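Local coordinates for CRISPR system Cmr subunit Cmr6 (Pyrococcus furiosus, PDB 4W8V), which belongs to the RNA-binding RAMP family and, together with Cmr1, caps the crRNA-guided type III-B Cmr complex, which takes part in antiviral defence, at residues Y65-F70 with E95-A100; D86-G91 with D127-I132. All coordinates share one frame; numbering follows the deposited sequence.

Contact 1. Residues Y65-F70 with E95-A100; sequences YVLAEF and EILSNA
The backbones of the two segments come closest at Phe70 and Ala100, whose CA atoms are 5.1 Å apart. Here the C-terminal end region of helix 52-68 meets the turn after helix 93-96. No hydrogen bond joins them. Instead Ala100 CA offers a CH...O contact to Phe70 O at 3.3 Å, with an angle at the hydrogen of 134°. The methyl of Ala100 sits on the same residue, 4.0 Å from CB of Phe70. A type I turn from Leu97 to Ala100 presents this methyl, and it is closed by Ala100 N bonding to Leu97 O at 3.2 Å. In this C-terminal part of Cmr6, which has the RAMP fold, both segments belong to the helical region between strands 25-28 and 143-149. The CB of Phe70 points toward 95-100, but with CG beside the backbone N and anti to the carbonyl carbon (chi1 -71°) the ring turns away. One ring face then takes CD2 of Leu67, 3.8 Å above the plane and offset toward the rim. The other Leu67 branch reaches across, CD1 to CD1 of Leu97 at 4.4 Å, a loose apolar touch. Val102, Pro103 and Cys110 also pack on Phe70, and Val122 meets Ala100.

Contact 2. Residues D86-G91 with D127-I132; sequences DAFMKG and DELIRI
Asp86 O accepts two backbone hydrogen bonds in the turn that carries Phe88, the residue that reaches helix 122-133. Lys90 N binds it at 2.8 Å and Gly91 N at 3.2 Å. Gly91 N also makes a weak bond to Ala87 O. Across to 127-132 the contact is apolar. The CB of Phe88 points neither at the other helix nor away from it, but the far end of the ring comes nearer. With chi1 at -91°, some 30° off the usual staggered value, the ring extends toward 127-132. CE1 makes the nearest approach. Phe88 CE1 is 3.9 Å from CB of Leu129, at a slant that is neither face-on nor edge-on. The same CE1 lies 4.4 Å from CG1 of Ile130. The backbone N of Ile130 is near the ring plane, at its edge, but makes no hydrogen bond to the ring. The CB of Leu129 points toward 86-91, while the charged residues Glu128 and Arg131 of this helix are bound to other partners. Glu128 pairs with Lys217 and Lys120, and Arg131 with Asp211 and Glu141. Tyr64 of helix 52-68 also meets the Phe88 ring. This is helix-to-helix packing in the region joining the first two strands of a four-stranded sheet in order 2-3-1-4, the ferredoxin-like arrangement of RAMP proteins.

Overall arrangement
Contacts 1 and 2 lie on the same side of the chain's centre, their own centres about 11 Å apart. Their segments alternate along the chain, and the contacts touch directly. Phe88 and Leu67 are the main junctions. Phe88 CE2 of contact 2 is 3.4 Å from Leu97 CD1 and 3.7 Å from Leu67 CD1, both of contact 1. Leu67 CD1 also lies 3.8 Å from Leu129 CD1, which draws helix 122-133 into the same apolar cluster. Leu67, Phe88, Leu97 and Leu129 form its buried part. At its exposed margin, Ile96 CD1 packs on Ala87 CB at 3.5 Å. Neither contact touches a ligand; both are structural packing between helices.

Contact 1. Residues Y65-F70 with E95-A100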
loop_
_atom_site.group_PDB
_atom_site.type_symbol
_atom_site.label_atom_id
_atom_site.label_comp_id
_atom_site.label_asym_id
_atom_site.label_seq_id
_atom_site.Cartn_x
_atom_site.Cartn_y
_atom_site.Cartn_z
ATOM N N TYR A 65 4.777 -0.282 10.552
ATOM C CA TYR A 65 6.061 -0.942 10.622
ATOM C C TYR A 65 7.130 0.001 11.162
ATOM O O TYR A 65 7.902 -0.351 12.060
ATOM C CB TYR A 65 6.438 -1.465 9.245
ATOM C CG TYR A 65 7.743 -2.207 9.164
ATOM C CD1 TYR A 65 8.938 -1.535 8.888
ATOM C CD2 TYR A 65 7.785 -3.579 9.320
ATOM C CE1 TYR A 65 10.142 -2.220 8.795
ATOM C CE2 TYR A 65 8.981 -4.276 9.233
ATOM C CZ TYR A 65 10.152 -3.595 8.965
ATOM O OH TYR A 65 11.334 -4.297 8.876
ATOM N N VAL A 66 7.171 1.204 10.613
ATOM C CA VAL A 66 8.135 2.207 11.033
ATOM C C VAL A 66 7.866 2.659 12.471
ATOM O O VAL A 66 8.790 2.757 13.283
ATOM C CB VAL A 66 8.103 3.419 10.072
ATOM C CG1 VAL A 66 8.732 4.637 10.708
ATOM C CG2 VAL A 66 8.778 3.055 8.762
ATOM N N LEU A 67 6.601 2.915 12.794
ATOM C CA LEU A 67 6.246 3.456 14.105
ATOM C C LEU A 67 6.431 2.445 15.231
ATOM O O LEU A 67 6.493 2.823 16.403
ATOM C CB LEU A 67 4.807 3.970 14.101
ATOM C CG LEU A 67 4.660 5.392 13.546
ATOM C CD1 LEU A 67 3.199 5.842 13.515
ATOM C CD2 LEU A 67 5.499 6.347 14.372
ATOM N N ALA A 68 6.507 1.166 14.874
ATOM C CA ALA A 68 6.795 0.118 15.844
ATOM C C ALA A 68 8.195 0.333 16.424
ATOM O O ALA A 68 8.464 0.003 17.573
ATOM C CB ALA A 68 6.676 -1.262 15.202
ATOM N N GLU A 69 9.084 0.904 15.617
ATOM C CA GLU A 69 10.424 1.237 16.074
ATOM C C GLU A 69 10.407 2.378 17.108
ATOM O O GLU A 69 11.405 2.608 17.789
ATOM C CB GLU A 69 11.313 1.625 14.886
ATOM C CG GLU A 69 11.251 0.676 13.695
ATOM C CD GLU A 69 12.157 1.103 12.533
ATOM O OE1 GLU A 69 13.299 1.548 12.785
ATOM O OE2 GLU A 69 11.723 0.993 11.369
ATOM N N PHE A 70 9.273 3.076 17.224
ATOM C CA PHE A 70 9.151 4.246 18.106
ATOM C C PHE A 70 8.647 3.920 19.519
ATOM O O PHE A 70 8.500 4.815 20.339
ATOM C CB PHE A 70 8.212 5.299 17.487
ATOM C CG PHE A 70 8.781 6.008 16.289
ATOM C CD1 PHE A 70 9.200 5.295 15.180
ATOM C CD2 PHE A 70 8.877 7.387 16.265
ATOM C CE1 PHE A 70 9.720 5.939 14.075
ATOM C CE2 PHE A 70 9.401 8.035 15.169
ATOM C CZ PHE A 70 9.821 7.312 14.069
ATOM N N GLU A 95 -3.833 7.968 21.835
ATOM C CA GLU A 95 -3.761 7.479 23.206
ATOM C C GLU A 95 -2.689 6.410 23.381
ATOM O O GLU A 95 -1.851 6.504 24.276
ATOM C CB GLU A 95 -5.126 6.930 23.633
ATOM N N ILE A 96 -2.714 5.400 22.518
ATOM C CA ILE A 96 -1.840 4.241 22.667
ATOM C C ILE A 96 -0.376 4.550 22.355
ATOM O O ILE A 96 0.529 3.984 22.973
ATOM C CB ILE A 96 -2.313 3.070 21.771
ATOM C CG1 ILE A 96 -3.812 2.825 21.975
ATOM C CG2 ILE A 96 -1.521 1.803 22.067
ATOM C CD1 ILE A 96 -4.325 1.534 21.377
ATOM N N LEU A 97 -0.132 5.450 21.410
ATOM C CA LEU A 97 1.243 5.767 21.030
ATOM C C LEU A 97 1.733 7.080 21.634
ATOM O O LEU A 97 2.625 7.731 21.083
ATOM C CB LEU A 97 1.374 5.826 19.512
ATOM C CG LEU A 97 0.812 4.631 18.752
ATOM C CD1 LEU A 97 1.162 4.772 17.293
ATOM C CD2 LEU A 97 1.344 3.320 19.314
ATOM N N SER A 98 1.145 7.458 22.764
ATOM C CA SER A 98 1.468 8.716 23.428
ATOM C C SER A 98 2.959 8.836 23.722
ATOM O O SER A 98 3.566 9.882 23.484
ATOM C CB SER A 98 0.664 8.850 24.725
ATOM O OG SER A 98 0.868 7.728 25.571
ATOM N N ASN A 99 3.542 7.749 24.217
ATOM C CA ASN A 99 4.923 7.752 24.686
ATOM C C ASN A 99 5.928 7.344 23.609
ATOM O O ASN A 99 7.034 6.900 23.909
ATOM C CB ASN A 99 5.053 6.829 25.898
ATOM C CG ASN A 99 3.949 7.050 26.917
ATOM O OD1 ASN A 99 3.408 8.152 27.037
ATOM N ND2 ASN A 99 3.606 5.998 27.653
ATOM N N ALA A 100 5.542 7.503 22.350
ATOM C CA ALA A 100 6.431 7.168 21.253
ATOM C C ALA A 100 7.551 8.192 21.137
ATOM O O ALA A 100 7.312 9.399 21.168
ATOM C CB ALA A 100 5.655 7.074 19.954
#

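Contact 2. Residues D86-G91 with D127-I132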
loop_
_atom_site.group_PDB
_atom_site.type_symbol
_atom_site.label_atom_id
_atom_site.label_comp_id
_atom_site.label_asym_id
_atom_site.label_seq_id
_atom_site.Cartn_x
_atom_site.Cartn_y
_atom_site.Cartn_z
ATOM N N ASP A 86 -3.052 -2.311 15.268
ATOM C CA ASP A 86 -4.362 -2.396 15.926
ATOM C C ASP A 86 -4.814 -1.045 16.438
ATOM O O ASP A 86 -6.006 -0.740 16.404
ATOM C CB ASP A 86 -4.334 -3.400 17.087
ATOM C CG ASP A 86 -4.312 -4.833 16.615
ATOM O OD1 ASP A 86 -4.469 -5.065 15.399
ATOM O OD2 ASP A 86 -4.157 -5.743 17.464
ATOM N N ALA A 87 -3.869 -0.237 16.916
ATOM C CA ALA A 87 -4.187 1.083 17.447
ATOM C C ALA A 87 -4.708 2.005 16.362
ATOM O O ALA A 87 -5.755 2.619 16.513
ATOM C CB ALA A 87 -2.977 1.698 18.103
ATOM N N PHE A 88 -3.972 2.116 15.265
ATOM C CA PHE A 88 -4.416 2.988 14.200
ATOM C C PHE A 88 -5.724 2.507 13.565
ATOM O O PHE A 88 -6.586 3.316 13.237
ATOM C CB PHE A 88 -3.334 3.115 13.141
ATOM C CG PHE A 88 -2.389 4.259 13.375
ATOM C CD1 PHE A 88 -2.694 5.531 12.905
ATOM C CD2 PHE A 88 -1.192 4.067 14.041
ATOM C CE1 PHE A 88 -1.834 6.596 13.106
ATOM C CE2 PHE A 88 -0.322 5.131 14.237
ATOM C CZ PHE A 88 -0.650 6.398 13.770
ATOM N N MET A 89 -5.880 1.196 13.409
ATOM C CA MET A 89 -7.005 0.670 12.648
ATOM C C MET A 89 -8.271 0.399 13.479
ATOM O O MET A 89 -9.386 0.481 12.948
ATOM C CB MET A 89 -6.585 -0.608 11.913
ATOM C CG MET A 89 -5.443 -0.396 10.911
ATOM S SD MET A 89 -5.088 -1.819 9.842
ATOM C CE MET A 89 -6.531 -1.768 8.775
ATOM N N LYS A 90 -8.108 0.090 14.762
ATOM C CA LYS A 90 -9.237 -0.326 15.593
ATOM C C LYS A 90 -9.498 0.606 16.774
ATOM O O LYS A 90 -10.645 0.808 17.172
ATOM C CB LYS A 90 -9.013 -1.754 16.111
ATOM C CG LYS A 90 -9.164 -2.825 15.047
ATOM C CD LYS A 90 -8.418 -4.095 15.422
ATOM C CE LYS A 90 -8.947 -4.722 16.700
ATOM N NZ LYS A 90 -8.192 -5.959 17.058
ATOM N N GLY A 91 -8.436 1.175 17.332
ATOM C CA GLY A 91 -8.567 1.999 18.517
ATOM C C GLY A 91 -8.201 3.450 18.308
ATOM O O GLY A 91 -8.404 4.008 17.226
ATOM N N ASP A 127 -0.878 12.809 14.268
ATOM C CA ASP A 127 -2.057 13.576 13.882
ATOM C C ASP A 127 -2.195 13.670 12.371
ATOM O O ASP A 127 -3.289 13.546 11.836
ATOM C CB ASP A 127 -2.010 14.974 14.489
ATOM C CG ASP A 127 -2.232 14.961 15.981
ATOM O OD1 ASP A 127 -2.980 14.082 16.455
ATOM O OD2 ASP A 127 -1.661 15.826 16.677
ATOM N N GLU A 128 -1.084 13.891 11.686
ATOM C CA GLU A 128 -1.111 13.977 10.234
ATOM C C GLU A 128 -1.491 12.629 9.639
ATOM O O GLU A 128 -2.167 12.569 8.611
ATOM C CB GLU A 128 0.237 14.456 9.694
ATOM C CG GLU A 128 0.542 15.917 10.015
ATOM C CD GLU A 128 1.516 16.546 9.040
ATOM O OE1 GLU A 128 2.701 16.163 9.060
ATOM O OE2 GLU A 128 1.097 17.420 8.248
ATOM N N LEU A 129 -1.069 11.554 10.303
ATOM C CA LEU A 129 -1.366 10.199 9.850
ATOM C C LEU A 129 -2.810 9.838 10.160
ATOM O O LEU A 129 -3.460 9.145 9.381
ATOM C CB LEU A 129 -0.425 9.177 10.499
ATOM C CG LEU A 129 1.046 9.238 10.100
ATOM C CD1 LEU A 129 1.895 8.388 11.020
ATOM C CD2 LEU A 129 1.221 8.792 8.663
ATOM N N ILE A 130 -3.299 10.299 11.308
ATOM C CA ILE A 130 -4.717 10.209 11.610
ATOM C C ILE A 130 -5.518 10.896 10.498
ATOM O O ILE A 130 -6.511 10.362 10.020
ATOM C CB ILE A 130 -5.048 10.832 12.983
ATOM C CG1 ILE A 130 -4.566 9.910 14.110
ATOM C CG2 ILE A 130 -6.546 11.058 13.127
ATOM C CD1 ILE A 130 -4.684 10.513 15.497
ATOM N N ARG A 131 -5.065 12.061 10.056
ATOM C CA ARG A 131 -5.776 12.778 9.007
ATOM C C ARG A 131 -5.666 12.102 7.637
ATOM O O ARG A 131 -6.629 12.081 6.877
ATOM C CB ARG A 131 -5.268 14.218 8.922
ATOM C CG ARG A 131 -5.549 15.028 10.176
ATOM C CD ARG A 131 -4.887 16.377 10.091
ATOM N NE ARG A 131 -5.215 17.011 8.824
ATOM C CZ ARG A 131 -4.420 17.855 8.181
ATOM N NH1 ARG A 131 -3.238 18.179 8.691
ATOM N NH2 ARG A 131 -4.814 18.369 7.023
ATOM N N ILE A 132 -4.497 11.550 7.324
ATOM C CA ILE A 132 -4.278 10.920 6.026
ATOM C C ILE A 132 -5.149 9.683 5.829
ATOM O O ILE A 132 -5.841 9.562 4.813
ATOM C CB ILE A 132 -2.793 10.546 5.839
ATOM C CG1 ILE A 132 -1.954 11.811 5.643
ATOM C CG2 ILE A 132 -2.603 9.615 4.645
ATOM C CD1 ILE A 132 -0.463 11.551 5.538
#